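PDB 4WCT: fructosyl amine:oxygen oxidoreductase from Neosartorya fumigata, which probably catalyses the FAD-dependent oxidative deglycation of fructosyl amines (Amadori products), with molecular oxygen as electron acceptor. Local coordinates for residues G116-G121 / E149-T154; P165-W170 / H341-H346. One frame throughout, in Å; residues are numbered along the deposited sequence.

Interaction 1 of 2, residues G116-G121 / E149-T154; sequences GFIISG and EDFRRT
Phe151 O is gripped twice from Thr154, the residue whose side chain meets Ile118 across the contact: OG1 of Thr154 donates to Phe151 O at 2.7 Å, and N of Thr154 donates to the same Phe151 O at 3.0 Å. The hydroxyl comes in the carbonyl plane, with a C=O...donor angle of 158°. It can do so because chi1 of 66° sets OG1 between the backbone N and the carbonyl carbon of Thr154, turned back toward the carbonyl of Phe151, three residues earlier. Threonine suits this place doubly, since its hydroxyl gives Phe151 O a second donor while its carbon atoms pack against Ile118. Ile118 reaches it tip to tip, its CD1 lying 3.5 Å from Thr154 OG1 and 3.9 Å from Thr154 CB. These contacts lay helix 148-152 and the loop after it against one side of strand 117-121, a member of the large mixed sheet, where Ile118 and Ser120, two apart on the strand, both point their CB toward the helix. The intervening Ile119 points its CB away, as strand alternation requires. Leu145 of strand 143-145 also touches Ile118, Phe151 and Thr154. The branch of Ile118 that serves Phe151 is CG2, anti to the backbone N, and it meets CE1 of the ring obliquely at 4.1 Å. Ser120 comes instead at the ring edge, near its plane, with CB 4.0 Å from Phe151 CE1. A small residue fits here: its methylene fills the place beside the ring, while OG is hydrogen-bonded to Phe279 O of the neighbouring strand 277-280. The Phe151 ring also stacks with Phe164, in the loop before strand 168-172.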
loop_
_atom_site.group_PDB
_atom_site.type_symbol
_atom_site.label_atom_id
_atom_site.label_comp_id
_atom_site.label_asym_id
_atom_site.label_seq_id
_atom_site.Cartn_x
_atom_site.Cartn_y
_atom_site.Cartn_z
ATOM N N GLY A 116 16.920 0.004 7.993
ATOM C CA GLY A 116 17.285 -1.214 7.292
ATOM C C GLY A 116 16.132 -2.191 7.196
ATOM O O GLY A 116 15.044 -1.936 7.724
ATOM N N PHE A 117 16.376 -3.317 6.531
ATOM C CA PHE A 117 15.302 -4.249 6.167
ATOM C C PHE A 117 15.884 -5.638 6.072
ATOM O O PHE A 117 16.929 -5.842 5.432
ATOM C CB PHE A 117 14.709 -3.821 4.815
ATOM C CG PHE A 117 13.717 -4.782 4.208
ATOM C CD1 PHE A 117 12.481 -5.005 4.784
ATOM C CD2 PHE A 117 14.046 -5.500 3.066
ATOM C CE1 PHE A 117 11.534 -5.823 4.164
ATOM C CE2 PHE A 117 13.114 -6.323 2.455
ATOM C CZ PHE A 117 11.851 -6.474 3.006
ATOM N N ILE A 118 15.254 -6.586 6.766
ATOM C CA ILE A 118 15.696 -7.975 6.754
ATOM C C ILE A 118 14.633 -8.776 6.004
ATOM O O ILE A 118 13.440 -8.725 6.356
ATOM C CB ILE A 118 15.822 -8.554 8.191
ATOM C CG1 ILE A 118 16.872 -7.809 9.009
ATOM C CG2 ILE A 118 16.135 -10.039 8.146
ATOM C CD1 ILE A 118 16.731 -8.058 10.504
ATOM N N ILE A 119 15.061 -9.514 4.976
ATOM C CA ILE A 119 14.188 -10.452 4.291
ATOM C C ILE A 119 14.637 -11.883 4.516
ATOM O O ILE A 119 15.822 -12.170 4.486
ATOM C CB ILE A 119 14.105 -10.127 2.784
ATOM C CG1 ILE A 119 13.053 -10.989 2.099
ATOM C CG2 ILE A 119 15.457 -10.239 2.126
ATOM C CD1 ILE A 119 12.651 -10.488 0.736
ATOM N N SER A 120 13.696 -12.743 4.883
ATOM C CA SER A 120 14.039 -14.075 5.372
ATOM C C SER A 120 12.949 -15.104 5.022
ATOM O O SER A 120 11.802 -14.745 4.695
ATOM C CB SER A 120 14.249 -14.038 6.881
ATOM O OG SER A 120 13.049 -13.613 7.541
ATOM N N GLY A 121 13.305 -16.371 5.161
ATOM C CA GLY A 121 12.350 -17.475 5.077
ATOM C C GLY A 121 12.842 -18.627 5.909
ATOM O O GLY A 121 13.984 -18.590 6.389
ATOM N N GLU A 149 21.435 -16.512 16.441
ATOM C CA GLU A 149 22.240 -15.433 16.996
ATOM C C GLU A 149 22.470 -14.302 15.993
ATOM O O GLU A 149 22.413 -13.111 16.362
ATOM C CB GLU A 149 23.587 -15.981 17.527
ATOM C CG GLU A 149 24.475 -14.894 18.139
ATOM C CD GLU A 149 25.426 -15.457 19.181
ATOM O OE1 GLU A 149 24.937 -15.812 20.304
ATOM O OE2 GLU A 149 26.635 -15.604 18.840
ATOM N N ASP A 150 22.734 -14.650 14.744
ATOM C CA ASP A 150 22.891 -13.642 13.679
ATOM C C ASP A 150 21.634 -12.770 13.641
ATOM O O ASP A 150 21.740 -11.559 13.535
ATOM C CB ASP A 150 23.063 -14.261 12.291
ATOM C CG ASP A 150 24.410 -14.945 12.074
ATOM O OD1 ASP A 150 25.375 -14.656 12.799
ATOM O OD2 ASP A 150 24.501 -15.742 11.092
ATOM N N PHE A 151 20.436 -13.386 13.684
ATOM C CA PHE A 151 19.199 -12.592 13.678
ATOM C C PHE A 151 19.107 -11.706 14.922
ATOM O O PHE A 151 18.824 -10.508 14.828
ATOM C CB PHE A 151 17.953 -13.488 13.587
ATOM C CG PHE A 151 17.631 -13.921 12.194
ATOM C CD1 PHE A 151 16.859 -13.140 11.362
ATOM C CD2 PHE A 151 18.148 -15.120 11.694
ATOM C CE1 PHE A 151 16.543 -13.575 10.098
ATOM C CE2 PHE A 151 17.847 -15.561 10.433
ATOM C CZ PHE A 151 17.025 -14.798 9.627
ATOM N N ARG A 152 19.339 -12.293 16.090
ATOM C CA ARG A 152 19.143 -11.535 17.338
ATOM C C ARG A 152 20.072 -10.350 17.433
ATOM O O ARG A 152 19.669 -9.274 17.886
ATOM C CB ARG A 152 19.268 -12.420 18.565
ATOM C CG ARG A 152 18.165 -13.468 18.658
ATOM C CD ARG A 152 18.115 -14.156 20.027
ATOM N NE ARG A 152 19.362 -14.847 20.320
ATOM C CZ ARG A 152 19.624 -16.128 20.069
ATOM N NH1 ARG A 152 18.703 -16.957 19.581
ATOM N NH2 ARG A 152 20.829 -16.597 20.312
ATOM N N ARG A 153 21.266 -10.475 16.857
ATOM C CA ARG A 153 22.228 -9.382 16.918
ATOM C C ARG A 153 21.921 -8.213 16.003
ATOM O O ARG A 153 22.609 -7.167 16.080
ATOM C CB ARG A 153 23.636 -9.879 16.631
ATOM C CG ARG A 153 24.208 -10.694 17.788
ATOM C CD ARG A 153 25.633 -11.164 17.535
ATOM N NE ARG A 153 26.253 -11.667 18.766
ATOM C CZ ARG A 153 27.519 -12.024 18.873
ATOM N NH1 ARG A 153 28.309 -12.040 17.802
ATOM N NH2 ARG A 153 27.980 -12.422 20.056
ATOM N N THR A 154 20.883 -8.333 15.177
ATOM C CA THR A 154 20.499 -7.206 14.344
ATOM C C THR A 154 19.707 -6.150 15.098
ATOM O O THR A 154 19.527 -5.054 14.559
ATOM C CB THR A 154 19.611 -7.612 13.138
ATOM O OG1 THR A 154 18.348 -8.101 13.605
ATOM C CG2 THR A 154 20.295 -8.563 12.252
#

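Interaction 2 of 2, residues P165-W170 / H341-H346; sequences PGWKGW and HDTMPH
CG of Trp167 stands anti to the carbonyl carbon (chi1 -72°), as does CG of Asp342, and the indole and the carboxylate are brought together between loop and helix. Their planes are 66° apart. The indole N-H is aimed well at the acid: Trp167 NE1 donates to Asp342 OD2 at 2.9 Å, with an N-H...O angle of 163°. Asp342 OD2 lies at the indole edge, almost in the ring plane, yet it is approached on its anti side by a donor tilted out of the carboxylate plane. The bond thus satisfies the polar atom of a large, buried aromatic side chain; the short aspartate side chain puts a carboxylate oxygen within hydrogen-bonding distance of the indole while its CB stays against the ring, 3.8 Å from Trp167 CZ2. Here the loop leading into strand 168-172, which belongs to the large mixed sheet, meets the C-terminal end of helix 330-343, whose last residue is Thr343. Beyond the bonded edge, the six-membered ring of Trp167 packs on the methyl of Thr343, CH2 lying 3.4 Å from Thr343 CG2. The branched side chain divides its duties, because OG1 of Thr343 is hydrogen-bonded back to Phe339 O within the helix while the methyl serves the indole. CD of Pro165 lies against the carboxylate, 3.7 Å from Asp342 CG; this compact ring borders the acid on the more exposed side of the contact. Phe164, just before it, sets its ring edge-to-face with Trp167 and joins Asp342 through a backbone hydrogen bond.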
loop_
_atom_site.group_PDB
_atom_site.type_symbol
_atom_site.label_atom_id
_atom_site.label_comp_id
_atom_site.label_asym_id
_atom_site.label_seq_id
_atom_site.Cartn_x
_atom_site.Cartn_y
_atom_site.Cartn_z
ATOM N N PRO A 165 13.640 -20.871 14.140
ATOM C CA PRO A 165 13.934 -22.239 13.700
ATOM C C PRO A 165 13.821 -22.414 12.188
ATOM O O PRO A 165 12.758 -22.187 11.612
ATOM C CB PRO A 165 12.921 -23.106 14.477
ATOM C CG PRO A 165 12.323 -22.209 15.528
ATOM C CD PRO A 165 12.476 -20.806 15.035
ATOM N N GLY A 166 14.943 -22.738 11.551
ATOM C CA GLY A 166 15.021 -22.861 10.113
ATOM C C GLY A 166 15.168 -21.580 9.328
ATOM O O GLY A 166 15.311 -21.623 8.108
ATOM N N TRP A 167 15.208 -20.442 10.027
ATOM C CA TRP A 167 15.264 -19.160 9.335
ATOM C C TRP A 167 16.670 -18.909 8.777
ATOM O O TRP A 167 17.686 -19.098 9.478
ATOM C CB TRP A 167 14.923 -18.018 10.281
ATOM C CG TRP A 167 13.496 -17.878 10.700
ATOM C CD1 TRP A 167 12.671 -18.845 11.226
ATOM C CD2 TRP A 167 12.773 -16.645 10.809
ATOM N NE1 TRP A 167 11.495 -18.283 11.623
ATOM C CE2 TRP A 167 11.537 -16.936 11.408
ATOM C CE3 TRP A 167 13.047 -15.333 10.433
ATOM C CZ2 TRP A 167 10.562 -15.964 11.610
ATOM C CZ3 TRP A 167 12.118 -14.373 10.660
ATOM C CH2 TRP A 167 10.869 -14.689 11.243
ATOM N N LYS A 168 16.703 -18.379 7.561
ATOM C CA LYS A 168 17.894 -17.723 7.006
ATOM C C LYS A 168 17.429 -16.482 6.306
ATOM O O LYS A 168 16.305 -16.398 5.866
ATOM C CB LYS A 168 18.658 -18.625 6.031
ATOM C CG LYS A 168 19.181 -19.892 6.714
ATOM C CD LYS A 168 20.268 -20.610 5.945
ATOM C CE LYS A 168 20.662 -21.879 6.696
ATOM N NZ LYS A 168 21.488 -21.534 7.880
ATOM N N GLY A 169 18.278 -15.465 6.262
ATOM C CA GLY A 169 17.877 -14.240 5.635
ATOM C C GLY A 169 19.031 -13.298 5.387
ATOM O O GLY A 169 20.188 -13.697 5.433
ATOM N N TRP A 170 18.672 -12.139 4.862
ATOM C CA TRP A 170 19.622 -11.109 4.435
ATOM C C TRP A 170 19.178 -9.743 4.973
ATOM O O TRP A 170 18.037 -9.369 4.853
ATOM C CB TRP A 170 19.699 -11.033 2.921
ATOM C CG TRP A 170 20.318 -12.222 2.265
ATOM C CD1 TRP A 170 21.601 -12.331 1.858
ATOM C CD2 TRP A 170 19.674 -13.465 1.917
ATOM N NE1 TRP A 170 21.802 -13.547 1.246
ATOM C CE2 TRP A 170 20.649 -14.275 1.297
ATOM C CE3 TRP A 170 18.419 -13.994 2.139
ATOM C CZ2 TRP A 170 20.364 -15.559 0.814
ATOM C CZ3 TRP A 170 18.119 -15.254 1.609
ATOM C CH2 TRP A 170 19.086 -16.006 0.939
ATOM N N HIS A 341 6.268 -16.161 18.100
ATOM C CA HIS A 341 6.930 -17.257 18.785
ATOM C C HIS A 341 8.332 -17.524 18.269
ATOM O O HIS A 341 9.257 -17.776 19.054
ATOM C CB HIS A 341 6.128 -18.570 18.763
ATOM C CG HIS A 341 6.544 -19.501 19.860
ATOM N ND1 HIS A 341 7.603 -20.373 19.714
ATOM C CD2 HIS A 341 6.271 -19.466 21.190
ATOM C CE1 HIS A 341 7.940 -20.863 20.893
ATOM N NE2 HIS A 341 7.139 -20.341 21.805
ATOM N N ASP A 342 8.526 -17.386 16.968
ATOM C CA ASP A 342 9.813 -17.646 16.370
ATOM C C ASP A 342 10.846 -16.561 16.710
ATOM O O ASP A 342 12.033 -16.832 16.667
ATOM C CB ASP A 342 9.667 -17.752 14.861
ATOM C CG ASP A 342 9.239 -19.134 14.386
ATOM O OD1 ASP A 342 8.750 -19.958 15.204
ATOM O OD2 ASP A 342 9.264 -19.317 13.150
ATOM N N THR A 343 10.376 -15.324 16.919
ATOM C CA THR A 343 11.216 -14.115 16.911
ATOM C C THR A 343 11.332 -13.461 18.287
ATOM O O THR A 343 12.450 -13.066 18.748
ATOM C CB THR A 343 10.659 -13.103 15.898
ATOM O OG1 THR A 343 9.301 -12.775 16.233
ATOM C CG2 THR A 343 10.702 -13.667 14.481
ATOM N N MET A 344 10.171 -13.270 18.894
ATOM C CA MET A 344 9.976 -12.546 20.147
ATOM C C MET A 344 8.983 -13.312 21.042
ATOM O O MET A 344 7.915 -12.810 21.374
ATOM C CB MET A 344 9.450 -11.128 19.859
ATOM C CG MET A 344 10.477 -10.303 19.109
ATOM S SD MET A 344 10.047 -8.561 18.896
ATOM C CE MET A 344 8.612 -8.706 17.831
ATOM N N PRO A 345 9.354 -14.513 21.486
ATOM C CA PRO A 345 8.380 -15.359 22.190
ATOM C C PRO A 345 7.908 -14.776 23.515
ATOM O O PRO A 345 6.808 -15.108 23.976
ATOM C CB PRO A 345 9.145 -16.681 22.418
ATOM C CG PRO A 345 10.575 -16.369 22.137
ATOM C CD PRO A 345 10.557 -15.282 21.092
ATOM N N HIS A 346 8.679 -13.834 24.081
ATOM C CA HIS A 346 8.240 -13.151 25.279
ATOM C C HIS A 346 6.994 -12.302 25.064
ATOM O O HIS A 346 6.300 -11.959 26.049
ATOM C CB HIS A 346 9.358 -12.299 25.867
ATOM C CG HIS A 346 9.914 -11.291 24.925
ATOM N ND1 HIS A 346 10.656 -11.645 23.820
ATOM C CD2 HIS A 346 9.878 -9.939 24.941
ATOM C CE1 HIS A 346 10.959 -10.559 23.136
ATOM N NE2 HIS A 346 10.563 -9.510 23.829
#

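From the N terminus, the chain runs through strand 117-121, helix 124-135 and strand 143-145 before helix 148-152 returns to strand 117-121, closing the short loop of interaction 1. Residues 165-170 follow, and a far longer excursion through strands of both sheets ends at helix 330-343, where interaction 2 closes. The two loops stand in series, neither nesting nor crossing. Their centres are nevertheless only about 9 Å apart, because strands 117-121 and 168-172 are antiparallel neighbours: Ile119 O probably accepts from Trp170 N at 2.9 Å. Together the contacts set helix 148-152 against strand 117-121, and helix 330-343 against the loop that enters the neighbouring strand 168-172.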